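Local atomic coordinates of fucolectin-related protein (Streptococcus pneumoniae, PDB entry 2WMF), a protein that probably hydrolyses glycosidic bonds in host blood-group carbohydrate antigens, as the catalytic module of a family 98 glycoside hydrolase. Residues S227-L231 and S232-D236. Sequence-based numbering, arbitrary orientation.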
ATOM      1  N   SER A 227       3.870  -7.213   8.961  1.00  7.48           N
ATOM      2  CA  SER A 227       2.864  -8.263   8.840  1.00  7.43           C
ATOM      3  C   SER A 227       3.115  -9.339   9.934  1.00  6.82           C
ATOM      4  O   SER A 227       2.165  -9.929  10.499  1.00  8.83           O
ATOM      5  CB  SER A 227       2.808  -8.845   7.427  1.00  7.64           C
ATOM      6  OG  SER A 227       3.862  -9.716   7.127  1.00  8.07           O
ATOM      7  N   GLY A 228       4.357  -9.550  10.321  1.00  7.38           N
ATOM      8  CA  GLY A 228       4.695 -10.473  11.418  1.00  7.28           C
ATOM      9  C   GLY A 228       4.073 -10.043  12.754  1.00  6.53           C
ATOM     10  O   GLY A 228       3.615 -10.893  13.537  1.00  7.25           O
ATOM     11  N   PHE A 229       4.020  -8.739  13.019  1.00  6.81           N
ATOM     12  CA  PHE A 229       3.336  -8.211  14.245  1.00  7.27           C
ATOM     13  C   PHE A 229       1.850  -8.603  14.263  1.00  7.98           C
ATOM     14  O   PHE A 229       1.306  -8.999  15.290  1.00  7.77           O
ATOM     15  CB  PHE A 229       3.428  -6.684  14.317  1.00  7.22           C
ATOM     16  CG  PHE A 229       4.822  -6.114  14.587  1.00  7.20           C
ATOM     17  CD1 PHE A 229       5.744  -6.748  15.392  1.00  7.76           C
ATOM     18  CD2 PHE A 229       5.141  -4.879  14.060  1.00  7.04           C
ATOM     19  CE1 PHE A 229       6.958  -6.144  15.659  1.00  8.90           C
ATOM     20  CE2 PHE A 229       6.335  -4.287  14.311  1.00  8.71           C
ATOM     21  CZ  PHE A 229       7.257  -4.903  15.083  1.00  9.22           C
ATOM     22  N   TRP A 230       1.210  -8.494  13.116  1.00  7.25           N
ATOM     23  CA  TRP A 230      -0.207  -8.844  12.938  1.00  8.15           C
ATOM     24  C   TRP A 230      -0.360 -10.348  13.189  1.00  8.55           C
ATOM     25  O   TRP A 230      -1.226 -10.771  13.941  1.00  9.12           O
ATOM     26  CB  TRP A 230      -0.634  -8.469  11.518  1.00  8.73           C
ATOM     27  CG  TRP A 230      -1.980  -8.947  11.097  1.00  7.22           C
ATOM     28  CD1 TRP A 230      -3.196  -8.639  11.678  1.00  8.69           C
ATOM     29  CD2 TRP A 230      -2.260  -9.824  10.004  1.00  7.50           C
ATOM     30  NE1 TRP A 230      -4.212  -9.301  10.989  1.00  8.95           N
ATOM     31  CE2 TRP A 230      -3.646  -9.995   9.942  1.00  8.25           C
ATOM     32  CE3 TRP A 230      -1.455 -10.433   9.019  1.00  9.58           C
ATOM     33  CZ2 TRP A 230      -4.247 -10.772   8.951  1.00  9.36           C
ATOM     34  CZ3 TRP A 230      -2.058 -11.217   8.058  1.00  9.41           C
ATOM     35  CH2 TRP A 230      -3.433 -11.365   8.020  1.00  8.50           C
ATOM     36  N   LEU A 231       0.497 -11.159  12.558  1.00  8.61           N
ATOM     37  CA  LEU A 231       0.428 -12.625  12.710  1.00  8.02           C
ATOM     38  C   LEU A 231       0.697 -13.051  14.162  1.00  8.09           C
ATOM     39  O   LEU A 231       0.233 -14.116  14.611  1.00  9.93           O
ATOM     40  CB  LEU A 231       1.427 -13.288  11.764  1.00  8.37           C
ATOM     41  CG  LEU A 231       1.042 -13.215  10.289  1.00  8.97           C
ATOM     42  CD1 LEU A 231       2.180 -13.565   9.263  1.00  9.33           C
ATOM     43  CD2 LEU A 231      -0.210 -14.083  10.020  1.00 11.16           C
ATOM     44  N   SER A 232       1.478 -12.242  14.889  1.00  8.93           N
ATOM     45  CA  SER A 232       1.833 -12.502  16.284  1.00  8.71           C
ATOM     46  C   SER A 232       0.793 -12.026  17.310  1.00  9.49           C
ATOM     47  O   SER A 232       1.001 -12.192  18.516  1.00 10.23           O
ATOM     48  CB  SER A 232       3.184 -11.839  16.600  1.00  9.12           C
ATOM     49  OG  SER A 232       4.257 -12.338  15.797  1.00  9.15           O
ATOM     50  N   GLY A 233      -0.274 -11.396  16.820  1.00  8.82           N
ATOM     51  CA  GLY A 233      -1.357 -10.913  17.679  1.00  8.73           C
ATOM     52  C   GLY A 233      -1.111  -9.586  18.345  1.00  9.62           C
ATOM     53  O   GLY A 233      -1.827  -9.220  19.294  1.00 11.09           O
ATOM     54  N   LEU A 234      -0.113  -8.838  17.898  1.00  9.01           N
ATOM     55  CA  LEU A 234       0.210  -7.534  18.490  1.00  9.12           C
ATOM     56  C   LEU A 234      -0.590  -6.352  17.914  1.00  9.05           C
ATOM     57  O   LEU A 234      -0.629  -5.298  18.515  1.00 10.49           O
ATOM     58  CB  LEU A 234       1.716  -7.287  18.366  1.00  8.27           C
ATOM     59  CG  LEU A 234       2.612  -8.282  19.118  1.00  9.09           C
ATOM     60  CD1 LEU A 234       4.102  -8.075  18.797  1.00  9.10           C
ATOM     61  CD2 LEU A 234       2.368  -8.231  20.643  1.00 10.95           C
ATOM     62  N   CYS A 235      -1.217  -6.532  16.744  1.00  8.74           N
ATOM     63  CA  CYS A 235      -2.113  -5.528  16.167  1.00  8.97           C
ATOM     64  C   CYS A 235      -3.145  -6.300  15.321  1.00  8.81           C
ATOM     65  O   CYS A 235      -2.835  -7.328  14.705  1.00  8.42           O
ATOM     66  CB  CYS A 235      -1.334  -4.500  15.333  1.00  7.81           C
ATOM     67  SG  CYS A 235      -0.332  -5.183  13.952  1.00  9.74           S
ATOM     68  N   ASP A 236      -4.387  -5.842  15.307  1.00  8.57           N
ATOM     69  CA  ASP A 236      -5.417  -6.640  14.599  1.00  9.08           C
ATOM     70  C   ASP A 236      -5.452  -6.403  13.088  1.00  8.61           C
ATOM     71  O   ASP A 236      -6.140  -7.121  12.343  1.00  8.75           O
ATOM     72  CB  ASP A 236      -6.798  -6.409  15.213  1.00  9.87           C
ATOM     73  CG  ASP A 236      -7.055  -7.255  16.453  1.00 11.40           C
ATOM     74  OD1 ASP A 236      -6.076  -7.735  17.048  1.00 11.62           O
ATOM     75  OD2 ASP A 236      -8.260  -7.408  16.817  1.00 14.02           O
TER
HETATM   76  O   HOH W   1      -3.490 -10.150  15.162  1.00 19.27           O
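Phe229 and Leu234 meet obliquely, CD1 of the ring lying 4.0 Å from CD1 of the leucine, as helix 219-231 closes in a Schellman motif and the chain turns back toward barrel strand 237-243. Met191 of helix 184-192 touches both side chains, a setting that suits large apolar groups. Beside them Cys235, whose small thiol suits the place between the last helical turn and strand 207-212, lodges its sulfur between its backbone N and carbonyl carbon (chi1 58°); SG thereby reaches CB of Phe229 and CB of Trp230, each at 4.1 Å, and the side chain also touches Leu207 and Leu209. With CG anti to the backbone N (chi1 171°), the broad Trp230 side chain swings away from Phe229 to meet Val331 of helix 328-334, and its CD1 edge faces Cys235 O (3.3 Å). Glycine suits position 233, where phi is positive: Gly233 N bonds to Trp230 O, and Leu234 N reaches Phe229 O at 3.0 Å, closing the motif. A water donates to both Trp230 O and Cys235 O. Ser232, short and polar, bonds back twice to Gly228 O: its N and its OG, the latter at 2.8 Å, approach from opposite faces of the carbonyl plane.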